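Local coordinates for hydrazine synthase subunit alpha (Candidatus Kuenenia stuttgartiensis, PDB 5C2V), which forms hydrazine in the second half-reaction of the hydrazine synthase complex, condensing ammonia with hydroxylamine delivered from the gamma subunit, at residues P526-Q530 and Q540-T544; A246-R250 and A499-R503; V462-Q466 and E759-L763. One frame throughout, in Å; residues are numbered along the deposited sequence.

Interaction 1 (P526-Q530 and Q540-T544); sequences PYYMQ and QTALT. With HEC (heme c), chain B.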
loop_
_atom_site.group_PDB
_atom_site.type_symbol
_atom_site.label_atom_id
_atom_site.label_comp_id
_atom_site.label_asym_id
_atom_site.label_seq_id
_atom_site.Cartn_x
_atom_site.Cartn_y
_atom_site.Cartn_z
ATOM N N PRO D 526 -27.645 5.322 8.869
ATOM C CA PRO D 526 -26.228 5.490 8.525
ATOM C C PRO D 526 -25.980 6.734 7.673
ATOM O O PRO D 526 -26.748 7.006 6.750
ATOM C CB PRO D 526 -25.907 4.214 7.742
ATOM C CG PRO D 526 -27.214 3.808 7.149
ATOM C CD PRO D 526 -28.253 4.176 8.170
ATOM N N TYR D 527 -24.917 7.474 7.978
ATOM C CA TYR D 527 -24.615 8.703 7.250
ATOM C C TYR D 527 -23.143 9.096 7.351
ATOM O O TYR D 527 -22.414 8.595 8.205
ATOM C CB TYR D 527 -25.489 9.854 7.761
ATOM C CG TYR D 527 -25.012 10.467 9.062
ATOM C CD1 TYR D 527 -25.337 9.891 10.281
ATOM C CD2 TYR D 527 -24.243 11.625 9.068
ATOM C CE1 TYR D 527 -24.902 10.444 11.473
ATOM C CE2 TYR D 527 -23.803 12.185 10.254
ATOM C CZ TYR D 527 -24.138 11.591 11.453
ATOM O OH TYR D 527 -23.706 12.145 12.636
ATOM N N TYR D 528 -22.715 9.992 6.465
ATOM C CA TYR D 528 -21.395 10.607 6.571
ATOM C C TYR D 528 -21.415 12.023 5.995
ATOM O O TYR D 528 -22.449 12.489 5.513
ATOM C CB TYR D 528 -20.332 9.750 5.875
ATOM C CG TYR D 528 -20.520 9.583 4.385
ATOM C CD1 TYR D 528 -19.877 10.423 3.486
ATOM C CD2 TYR D 528 -21.327 8.573 3.877
ATOM C CE1 TYR D 528 -20.039 10.271 2.123
ATOM C CE2 TYR D 528 -21.495 8.412 2.515
ATOM C CZ TYR D 528 -20.849 9.264 1.642
ATOM O OH TYR D 528 -21.013 9.108 0.285
ATOM N N MET D 529 -20.273 12.702 6.041
ATOM C CA MET D 529 -20.220 14.125 5.715
ATOM C C MET D 529 -19.113 14.487 4.726
ATOM O O MET D 529 -18.137 13.753 4.571
ATOM C CB MET D 529 -20.040 14.941 6.996
ATOM C CG MET D 529 -18.802 14.557 7.795
ATOM S SD MET D 529 -19.137 14.395 9.556
ATOM C CE MET D 529 -20.273 13.011 9.547
ATOM N N GLN D 530 -19.281 15.627 4.062
ATOM C CA GLN D 530 -18.277 16.159 3.145
ATOM C C GLN D 530 -18.114 17.665 3.323
ATOM O O GLN D 530 -19.085 18.410 3.214
ATOM C CB GLN D 530 -18.651 15.858 1.692
ATOM C CG GLN D 530 -18.560 14.399 1.294
ATOM C CD GLN D 530 -18.952 14.178 -0.153
ATOM O OE1 GLN D 530 -19.780 14.905 -0.701
ATOM N NE2 GLN D 530 -18.351 13.174 -0.784
ATOM N N GLN D 540 -12.812 17.151 1.042
ATOM C CA GLN D 540 -12.471 15.936 1.768
ATOM C C GLN D 540 -13.738 15.187 2.166
ATOM O O GLN D 540 -14.723 15.794 2.593
ATOM C CB GLN D 540 -11.633 16.271 3.005
ATOM C CG GLN D 540 -11.025 15.071 3.714
ATOM C CD GLN D 540 -10.054 15.480 4.807
ATOM O OE1 GLN D 540 -9.832 16.667 5.042
ATOM N NE2 GLN D 540 -9.468 14.495 5.480
ATOM N N THR D 541 -13.709 13.869 2.024
ATOM C CA THR D 541 -14.863 13.042 2.346
ATOM C C THR D 541 -14.553 12.145 3.535
ATOM O O THR D 541 -13.479 11.546 3.607
ATOM C CB THR D 541 -15.289 12.174 1.141
ATOM O OG1 THR D 541 -15.570 13.017 0.017
ATOM C CG2 THR D 541 -16.530 11.355 1.474
ATOM N N ALA D 542 -15.492 12.049 4.468
ATOM C CA ALA D 542 -15.322 11.144 5.591
ATOM C C ALA D 542 -15.922 9.809 5.201
ATOM O O ALA D 542 -17.141 9.676 5.088
ATOM C CB ALA D 542 -15.989 11.693 6.840
ATOM N N LEU D 543 -15.065 8.813 5.005
ATOM C CA LEU D 543 -15.536 7.527 4.522
ATOM C C LEU D 543 -15.632 6.561 5.685
ATOM O O LEU D 543 -14.629 6.042 6.178
ATOM C CB LEU D 543 -14.607 6.986 3.433
ATOM C CG LEU D 543 -14.617 7.775 2.122
ATOM C CD1 LEU D 543 -13.547 7.260 1.173
ATOM C CD2 LEU D 543 -15.990 7.719 1.464
ATOM N N THR D 544 -16.873 6.316 6.084
ATOM C CA THR D 544 -17.216 5.561 7.278
ATOM C C THR D 544 -18.725 5.645 7.418
ATOM O O THR D 544 -19.383 6.333 6.636
ATOM C CB THR D 544 -16.540 6.113 8.547
ATOM O OG1 THR D 544 -16.699 5.180 9.623
ATOM C CG2 THR D 544 -17.146 7.453 8.937
HETATM FE FE HEC B . -14.565 11.527 10.888
HETATM C CHA HEC B . -13.130 8.545 9.898
HETATM C CHB HEC B . -16.167 9.889 13.438
HETATM C CHC HEC B . -16.319 14.402 11.649
HETATM C CHD HEC B . -13.146 13.130 8.209
HETATM N NA HEC B . -14.631 9.586 11.545
HETATM C C1A HEC B . -13.970 8.509 10.987
HETATM C C2A HEC B . -14.310 7.327 11.749
HETATM C C3A HEC B . -15.148 7.691 12.724
HETATM C C4A HEC B . -15.368 9.121 12.618
HETATM C CMA HEC B . -15.775 6.759 13.783
HETATM C CAA HEC B . -13.790 5.901 11.464
HETATM C CBA HEC B . -12.626 5.574 12.395
HETATM C CGA HEC B . -11.422 6.420 12.067
HETATM O O1A HEC B . -10.835 7.019 13.004
HETATM O O2A HEC B . -11.047 6.500 10.870
HETATM N NB HEC B . -16.094 12.022 12.212
HETATM C C1B HEC B . -16.372 11.247 13.324
HETATM C C2B HEC B . -16.909 12.119 14.349
HETATM C C3B HEC B . -16.959 13.360 13.862
HETATM C C4B HEC B . -16.445 13.329 12.505
HETATM C CMB HEC B . -17.359 11.684 15.760
HETATM C CAB HEC B . -17.467 14.600 14.632
HETATM C CBB HEC B . -18.760 15.133 13.975
HETATM N NC HEC B . -14.668 13.437 10.111
HETATM C C1C HEC B . -15.535 14.434 10.516
HETATM C C2C HEC B . -15.392 15.551 9.604
HETATM C C3C HEC B . -14.603 15.158 8.601
HETATM C C4C HEC B . -14.075 13.848 8.933
HETATM C CMC HEC B . -16.271 16.821 9.604
HETATM C CAC HEC B . -14.222 16.013 7.372
HETATM C CBC HEC B . -14.809 15.370 6.097
HETATM N ND HEC B . -13.339 10.928 9.296
HETATM C C1D HEC B . -12.857 11.792 8.318
HETATM C C2D HEC B . -11.995 11.060 7.420
HETATM C C3D HEC B . -11.987 9.623 7.954
HETATM C C4D HEC B . -12.851 9.639 9.112
HETATM C CMD HEC B . -11.242 11.619 6.193
HETATM C CAD HEC B . -11.234 8.405 7.381
HETATM C CBD HEC B . -11.816 8.070 6.013
HETATM C CGD HEC B . -11.073 6.905 5.421
HETATM O O1D HEC B . -11.289 6.623 4.216
HETATM O O2D HEC B . -10.264 6.269 6.146
#
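Met529 and Ala542 carry the backbone pairing: Ala542 N donates to Met529 O over 3.1 Å, in a nearly straight bond of 171°. One step further on, Gln530 and Thr541 form an antiparallel, non-hydrogen-bonded pair with their CA atoms 4.7 Å apart.

On the face that bears this pair, Gln530 and Thr541 run alongside each other and point the same way. The extended Gln530 chain brings NE2 to 2.9 Å from Thr541 OG1. The same NE2 is also hydrogen-bonded to Asp762 O, and OE1 of this amide is hydrogen-bonded to Arg463 NH1. Thr541 OG1 likewise reaches Ser711 and Ser538. Beside them, the Tyr528 ring crosses 540-544 obliquely, with its CD1 3.3 Å from Ala542 O and the Thr541 methyl CG2 3.7 Å from Tyr528 CE1.

These segments belong to the beta hairpin of strands 527-532 and 538-541 in the middle domain, at one margin of a four-stranded antiparallel sheet, and the chain leaving it runs on across the heme whose iron is ligated by Tyr564.

Contacts with the porphyrin are mostly apolar, and those of Met529, Ala542 and Thr544 lie on one face of it. Ala542 CB sits 3.5 Å from the heme ring carbon C1D, on the inner part of the macrocycle near the iron. Met529 CG lies between backbone N and carbonyl carbon (chi1 57°), and two further bends in the chain swing SD over the macrocycle rim, 3.5 Å from heme CHC. Thr544 adds its CG2 methyl, 3.9 Å from heme C1A, while its OG1 is hydrogen-bonded to Gln245.

Interaction 2 (A246-R250 and A499-R503); sequences ANGSR and AFQQR. With HEC (heme c), chain B.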
loop_
_atom_site.group_PDB
_atom_site.type_symbol
_atom_site.label_atom_id
_atom_site.label_comp_id
_atom_site.label_asym_id
_atom_site.label_seq_id
_atom_site.Cartn_x
_atom_site.Cartn_y
_atom_site.Cartn_z
ATOM N N ALA D 246 -16.201 -0.662 4.903
ATOM C CA ALA D 246 -16.078 -0.880 3.468
ATOM C C ALA D 246 -16.487 0.305 2.593
ATOM O O ALA D 246 -16.439 0.191 1.368
ATOM C CB ALA D 246 -16.880 -2.112 3.070
ATOM N N ASN D 247 -16.900 1.420 3.198
ATOM C CA ASN D 247 -17.668 2.435 2.467
ATOM C C ASN D 247 -16.980 2.913 1.194
ATOM O O ASN D 247 -15.874 3.440 1.232
ATOM C CB ASN D 247 -17.954 3.641 3.373
ATOM C CG ASN D 247 -18.821 4.697 2.696
ATOM O OD1 ASN D 247 -19.459 4.438 1.674
ATOM N ND2 ASN D 247 -18.847 5.895 3.269
ATOM N N GLY D 248 -17.675 2.753 0.072
ATOM C CA GLY D 248 -17.142 3.097 -1.232
ATOM C C GLY D 248 -15.792 2.489 -1.572
ATOM O O GLY D 248 -15.553 1.297 -1.372
ATOM N N SER D 249 -14.904 3.337 -2.078
ATOM C CA SER D 249 -13.586 2.938 -2.564
ATOM C C SER D 249 -12.541 2.985 -1.452
ATOM O O SER D 249 -11.342 2.877 -1.711
ATOM C CB SER D 249 -13.157 3.828 -3.733
ATOM O OG SER D 249 -13.038 5.180 -3.329
ATOM N N ARG D 250 -13.012 3.180 -0.224
ATOM C CA ARG D 250 -12.157 3.332 0.952
ATOM C C ARG D 250 -11.087 2.254 1.098
ATOM O O ARG D 250 -11.335 1.075 0.842
ATOM C CB ARG D 250 -13.018 3.333 2.216
ATOM C CG ARG D 250 -12.306 3.826 3.454
ATOM C CD ARG D 250 -13.093 3.513 4.714
ATOM N NE ARG D 250 -12.471 2.439 5.483
ATOM C CZ ARG D 250 -11.422 2.608 6.282
ATOM N NH1 ARG D 250 -10.878 3.810 6.417
ATOM N NH2 ARG D 250 -10.916 1.579 6.946
ATOM N N ALA D 499 -17.460 1.377 -6.706
ATOM C CA ALA D 499 -17.578 0.568 -5.498
ATOM C C ALA D 499 -18.585 1.181 -4.530
ATOM O O ALA D 499 -18.937 0.576 -3.518
ATOM C CB ALA D 499 -16.223 0.414 -4.830
ATOM N N PHE D 500 -19.042 2.387 -4.851
ATOM C CA PHE D 500 -20.020 3.085 -4.027
ATOM C C PHE D 500 -21.424 2.553 -4.283
ATOM O O PHE D 500 -21.910 2.584 -5.414
ATOM C CB PHE D 500 -19.979 4.592 -4.299
ATOM C CG PHE D 500 -18.698 5.254 -3.875
ATOM C CD1 PHE D 500 -17.580 5.219 -4.692
ATOM C CD2 PHE D 500 -18.617 5.923 -2.664
ATOM C CE1 PHE D 500 -16.402 5.830 -4.305
ATOM C CE2 PHE D 500 -17.441 6.536 -2.272
ATOM C CZ PHE D 500 -16.333 6.489 -3.094
ATOM N N GLN D 501 -22.074 2.067 -3.231
ATOM C CA GLN D 501 -23.450 1.603 -3.346
ATOM C C GLN D 501 -24.422 2.778 -3.284
ATOM O O GLN D 501 -24.010 3.931 -3.153
ATOM C CB GLN D 501 -23.772 0.582 -2.255
ATOM C CG GLN D 501 -23.142 -0.781 -2.489
ATOM C CD GLN D 501 -23.472 -1.774 -1.393
ATOM O OE1 GLN D 501 -23.760 -1.391 -0.259
ATOM N NE2 GLN D 501 -23.439 -3.058 -1.729
ATOM N N GLN D 502 -25.713 2.475 -3.380
ATOM C CA GLN D 502 -26.747 3.502 -3.457
ATOM C C GLN D 502 -26.806 4.368 -2.203
ATOM O O GLN D 502 -26.708 3.872 -1.080
ATOM C CB GLN D 502 -28.109 2.854 -3.707
ATOM C CG GLN D 502 -28.147 1.991 -4.953
ATOM C CD GLN D 502 -29.387 1.126 -5.028
ATOM O OE1 GLN D 502 -29.614 0.274 -4.170
ATOM N NE2 GLN D 502 -30.197 1.340 -6.059
ATOM N N ARG D 503 -26.955 5.670 -2.415
ATOM C CA ARG D 503 -27.006 6.639 -1.330
ATOM C C ARG D 503 -27.725 7.904 -1.783
ATOM O O ARG D 503 -27.975 8.093 -2.974
ATOM C CB ARG D 503 -25.601 6.966 -0.826
ATOM C CG ARG D 503 -24.612 7.348 -1.908
ATOM C CD ARG D 503 -23.193 7.172 -1.401
ATOM N NE ARG D 503 -22.895 5.769 -1.126
ATOM C CZ ARG D 503 -21.829 5.348 -0.454
ATOM N NH1 ARG D 503 -20.958 6.226 0.025
ATOM N NH2 ARG D 503 -21.638 4.052 -0.254
HETATM FE FE HEC B . -14.565 11.527 10.888
HETATM C CHA HEC B . -13.130 8.545 9.898
HETATM C CHB HEC B . -16.167 9.889 13.438
HETATM C CHC HEC B . -16.319 14.402 11.649
HETATM C CHD HEC B . -13.146 13.130 8.209
HETATM N NA HEC B . -14.631 9.586 11.545
HETATM C C1A HEC B . -13.970 8.509 10.987
HETATM C C2A HEC B . -14.310 7.327 11.749
HETATM C C3A HEC B . -15.148 7.691 12.724
HETATM C C4A HEC B . -15.368 9.121 12.618
HETATM C CMA HEC B . -15.775 6.759 13.783
HETATM C CAA HEC B . -13.790 5.901 11.464
HETATM C CBA HEC B . -12.626 5.574 12.395
HETATM C CGA HEC B . -11.422 6.420 12.067
HETATM O O1A HEC B . -10.835 7.019 13.004
HETATM O O2A HEC B . -11.047 6.500 10.870
HETATM N NB HEC B . -16.094 12.022 12.212
HETATM C C1B HEC B . -16.372 11.247 13.324
HETATM C C2B HEC B . -16.909 12.119 14.349
HETATM C C3B HEC B . -16.959 13.360 13.862
HETATM C C4B HEC B . -16.445 13.329 12.505
HETATM C CMB HEC B . -17.359 11.684 15.760
HETATM C CAB HEC B . -17.467 14.600 14.632
HETATM C CBB HEC B . -18.760 15.133 13.975
HETATM N NC HEC B . -14.668 13.437 10.111
HETATM C C1C HEC B . -15.535 14.434 10.516
HETATM C C2C HEC B . -15.392 15.551 9.604
HETATM C C3C HEC B . -14.603 15.158 8.601
HETATM C C4C HEC B . -14.075 13.848 8.933
HETATM C CMC HEC B . -16.271 16.821 9.604
HETATM C CAC HEC B . -14.222 16.013 7.372
HETATM C CBC HEC B . -14.809 15.370 6.097
HETATM N ND HEC B . -13.339 10.928 9.296
HETATM C C1D HEC B . -12.857 11.792 8.318
HETATM C C2D HEC B . -11.995 11.060 7.420
HETATM C C3D HEC B . -11.987 9.623 7.954
HETATM C C4D HEC B . -12.851 9.639 9.112
HETATM C CMD HEC B . -11.242 11.619 6.193
HETATM C CAD HEC B . -11.234 8.405 7.381
HETATM C CBD HEC B . -11.816 8.070 6.013
HETATM C CGD HEC B . -11.073 6.905 5.421
HETATM O O1D HEC B . -11.289 6.623 4.216
HETATM O O2D HEC B . -10.264 6.269 6.146
#
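Asn247 extends its amide toward Arg503, CG lying opposite the backbone N (chi1 -177°), while a bend at chi3 (65°) turns the guanidinium of Arg503 back to receive it. The two planes are 30° apart, and OD1 arrives at the guanidinium edge between the terminal nitrogens. Arg503 NH1 and NH2 both donate to Asn247 OD1, each at 2.9 Å: NH1 uses an in-plane lone pair, whereas NH2 approaches closer to the line of the carbonyl bond.

Gly248 presses against Phe500. Its CA stands 3.6 Å from the centroid of the Phe500 ring, over the face, in a CH-pi contact, and Ser249 N covers the same face nearer the rim. Ser249 OG comes to 3.6 Å from Phe500 CZ, and Ala499 CB packs 3.6 Å from Gly248 O. With its edge, the Phe500 ring meets a face of the Arg503 guanidinium, CD2 standing 3.5 Å above that plane.

The turn Asn247-Arg250 is of type II', with Gly248 at the position of positive phi; it lies in the loop between strands 239-245 and 256-262, so the contact joins a four-stranded antiparallel sheet to the loop entering strand 503-510 of the middle domain. At its far end, Arg250 NH1 approaches heme propionate O2D at the guanidinium edge.

Arg503 is buried, and three neutral oxygens, Asn247 OD1, Gln501 O and Tyr528 OH, accept from its guanidinium; their dipoles probably help to stabilise the buried charge.

Interaction 3 (V462-Q466 and E759-L763); sequences VRIIQ and EWIDL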
loop_
_atom_site.group_PDB
_atom_site.type_symbol
_atom_site.label_atom_id
_atom_site.label_comp_id
_atom_site.label_asym_id
_atom_site.label_seq_id
_atom_site.Cartn_x
_atom_site.Cartn_y
_atom_site.Cartn_z
ATOM N N VAL D 462 -21.238 21.996 4.319
ATOM C CA VAL D 462 -21.015 20.561 4.373
ATOM C C VAL D 462 -22.199 19.817 3.766
ATOM O O VAL D 462 -23.361 20.205 3.953
ATOM C CB VAL D 462 -20.787 20.054 5.819
ATOM C CG1 VAL D 462 -19.452 20.544 6.358
ATOM C CG2 VAL D 462 -21.931 20.473 6.731
ATOM N N ARG D 463 -21.889 18.756 3.027
ATOM C CA ARG D 463 -22.905 17.875 2.472
ATOM C C ARG D 463 -23.059 16.636 3.344
ATOM O O ARG D 463 -22.076 15.983 3.693
ATOM C CB ARG D 463 -22.557 17.467 1.037
ATOM C CG ARG D 463 -23.550 16.485 0.429
ATOM C CD ARG D 463 -23.142 16.035 -0.966
ATOM N NE ARG D 463 -23.140 17.132 -1.930
ATOM C CZ ARG D 463 -22.039 17.668 -2.447
ATOM N NH1 ARG D 463 -20.847 17.203 -2.099
ATOM N NH2 ARG D 463 -22.131 18.665 -3.318
ATOM N N ILE D 464 -24.300 16.324 3.694
ATOM C CA ILE D 464 -24.609 15.169 4.521
ATOM C C ILE D 464 -25.369 14.133 3.705
ATOM O O ILE D 464 -26.438 14.420 3.144
ATOM C CB ILE D 464 -25.431 15.555 5.761
ATOM C CG1 ILE D 464 -24.851 16.812 6.414
ATOM C CG2 ILE D 464 -25.468 14.399 6.749
ATOM C CD1 ILE D 464 -25.637 17.294 7.612
ATOM N N ILE D 465 -24.802 12.930 3.667
ATOM C CA ILE D 465 -25.240 11.849 2.792
ATOM C C ILE D 465 -25.696 10.629 3.591
ATOM O O ILE D 465 -25.024 10.221 4.534
ATOM C CB ILE D 465 -24.095 11.424 1.842
ATOM C CG1 ILE D 465 -23.701 12.583 0.923
ATOM C CG2 ILE D 465 -24.477 10.194 1.033
ATOM C CD1 ILE D 465 -22.478 12.300 0.078
ATOM N N GLN D 466 -26.832 10.048 3.212
ATOM C CA GLN D 466 -27.317 8.832 3.861
ATOM C C GLN D 466 -27.153 7.604 2.971
ATOM O O GLN D 466 -27.654 7.569 1.847
ATOM C CB GLN D 466 -28.785 8.975 4.261
ATOM C CG GLN D 466 -29.366 7.729 4.913
ATOM C CD GLN D 466 -30.841 7.866 5.228
ATOM O OE1 GLN D 466 -31.398 8.963 5.185
ATOM N NE2 GLN D 466 -31.483 6.748 5.550
ATOM N N GLU D 759 -22.912 17.010 -7.930
ATOM C CA GLU D 759 -23.537 16.217 -6.878
ATOM C C GLU D 759 -23.489 14.730 -7.201
ATOM O O GLU D 759 -23.189 13.909 -6.332
ATOM C CB GLU D 759 -24.988 16.650 -6.662
ATOM C CG GLU D 759 -25.147 17.921 -5.851
ATOM C CD GLU D 759 -26.601 18.254 -5.577
ATOM O OE1 GLU D 759 -27.447 18.005 -6.462
ATOM O OE2 GLU D 759 -26.897 18.759 -4.474
ATOM N N TRP D 760 -23.791 14.394 -8.451
ATOM C CA TRP D 760 -23.763 13.007 -8.899
ATOM C C TRP D 760 -22.392 12.379 -8.679
ATOM O O TRP D 760 -22.288 11.268 -8.160
ATOM C CB TRP D 760 -24.152 12.908 -10.375
ATOM C CG TRP D 760 -23.896 11.555 -10.968
ATOM C CD1 TRP D 760 -24.486 10.377 -10.611
ATOM C CD2 TRP D 760 -22.985 11.242 -12.028
ATOM N NE1 TRP D 760 -23.996 9.350 -11.381
ATOM C CE2 TRP D 760 -23.073 9.856 -12.259
ATOM C CE3 TRP D 760 -22.103 12.000 -12.804
ATOM C CZ2 TRP D 760 -22.313 9.210 -13.232
ATOM C CZ3 TRP D 760 -21.350 11.359 -13.770
ATOM C CH2 TRP D 760 -21.459 9.978 -13.976
ATOM N N ILE D 761 -21.342 13.097 -9.066
ATOM C CA ILE D 761 -19.984 12.589 -8.905
ATOM C C ILE D 761 -19.584 12.488 -7.433
ATOM O O ILE D 761 -18.998 11.490 -7.008
ATOM C CB ILE D 761 -18.967 13.469 -9.653
ATOM C CG1 ILE D 761 -19.279 13.477 -11.150
ATOM C CG2 ILE D 761 -17.553 12.973 -9.416
ATOM C CD1 ILE D 761 -18.258 14.214 -11.983
ATOM N N ASP D 762 -19.910 13.516 -6.654
ATOM C CA ASP D 762 -19.589 13.528 -5.228
ATOM C C ASP D 762 -20.309 12.417 -4.466
ATOM O O ASP D 762 -19.821 11.942 -3.439
ATOM C CB ASP D 762 -19.935 14.886 -4.615
ATOM C CG ASP D 762 -18.742 15.819 -4.554
ATOM O OD1 ASP D 762 -17.704 15.503 -5.172
ATOM O OD2 ASP D 762 -18.845 16.871 -3.890
ATOM N N LEU D 763 -21.468 12.005 -4.974
ATOM C CA LEU D 763 -22.242 10.928 -4.364
ATOM C C LEU D 763 -21.648 9.550 -4.649
ATOM O O LEU D 763 -22.111 8.545 -4.111
ATOM C CB LEU D 763 -23.692 10.968 -4.848
ATOM C CG LEU D 763 -24.639 11.962 -4.173
ATOM C CD1 LEU D 763 -25.956 12.021 -4.924
ATOM C CD2 LEU D 763 -24.870 11.579 -2.720
#
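Arg463 reaches from its strand to Asp762, in helix 751-762, and forms the salt bridge of this contact. The arginine chain runs out fully extended through its first two torsions (chi1 177°) and bends at the third, which brings NH1 to 2.7 Å from Asp762 OD2. The hydrogen bond within the bridge is weak, with an N-H...O angle of 128°, in keeping with side chains that cross at about a right angle and guanidinium and carboxylate planes turned 72° apart.

Other polar groups hold both partners. Arg463 NE bonds the Tyr508 hydroxyl, and NH2 bonds Gly536 O. Asp762 OD2 accepts in addition from Ser538 N and OD1 from Ala713 N, so this buried carboxylate is probably well stabilised as an anion. The part of Glu759 closest to Arg463 is its CG, 4.0 Å from Arg463 NH2; the Glu759 carboxylate bonds Arg642 and Tyr508.

Apolar packing takes over beside the bridge. The Leu763 methyl CD2 fits against both branches of Ile465, 3.8 Å from Ile465 CD1 and 4.0 Å from both CG1 and CG2 of the same isoleucine. In the backbone of 759-763, Leu763 N donates to Glu759 O over 2.9 Å.

Strand 461-467 is an inner strand of the middle-domain sheet, flanked by 503-510 and 527-532, and Arg463 and Ile465 project from the same side of it. Helix 751-762 of the C-terminal cytochrome c region packs onto that side, where Ile465 also touches Tyr528 and Gln530, and Glu759 touches Ile505.

How the interactions relate
The three contacts gather around one antiparallel sheet of the middle domain, their centres 9 to 12 Å apart. Interactions 1 and 3 share it directly, since strands 527-532 and 461-467 are neighbours joined by backbone bonds; interaction 2 meets it at strand 503-510, and the Arg503 guanidinium reaches Tyr528 of interaction 1. Along the chain, interaction 2 closes before interaction 1 opens, interactions 2 and 3 alternate their segments, and interaction 1 falls wholly between the segments of interaction 3. The heme ligated by Tyr564 touches interactions 1 and 2, whereas interaction 3 joins the same sheet to the C-terminal cytochrome c region.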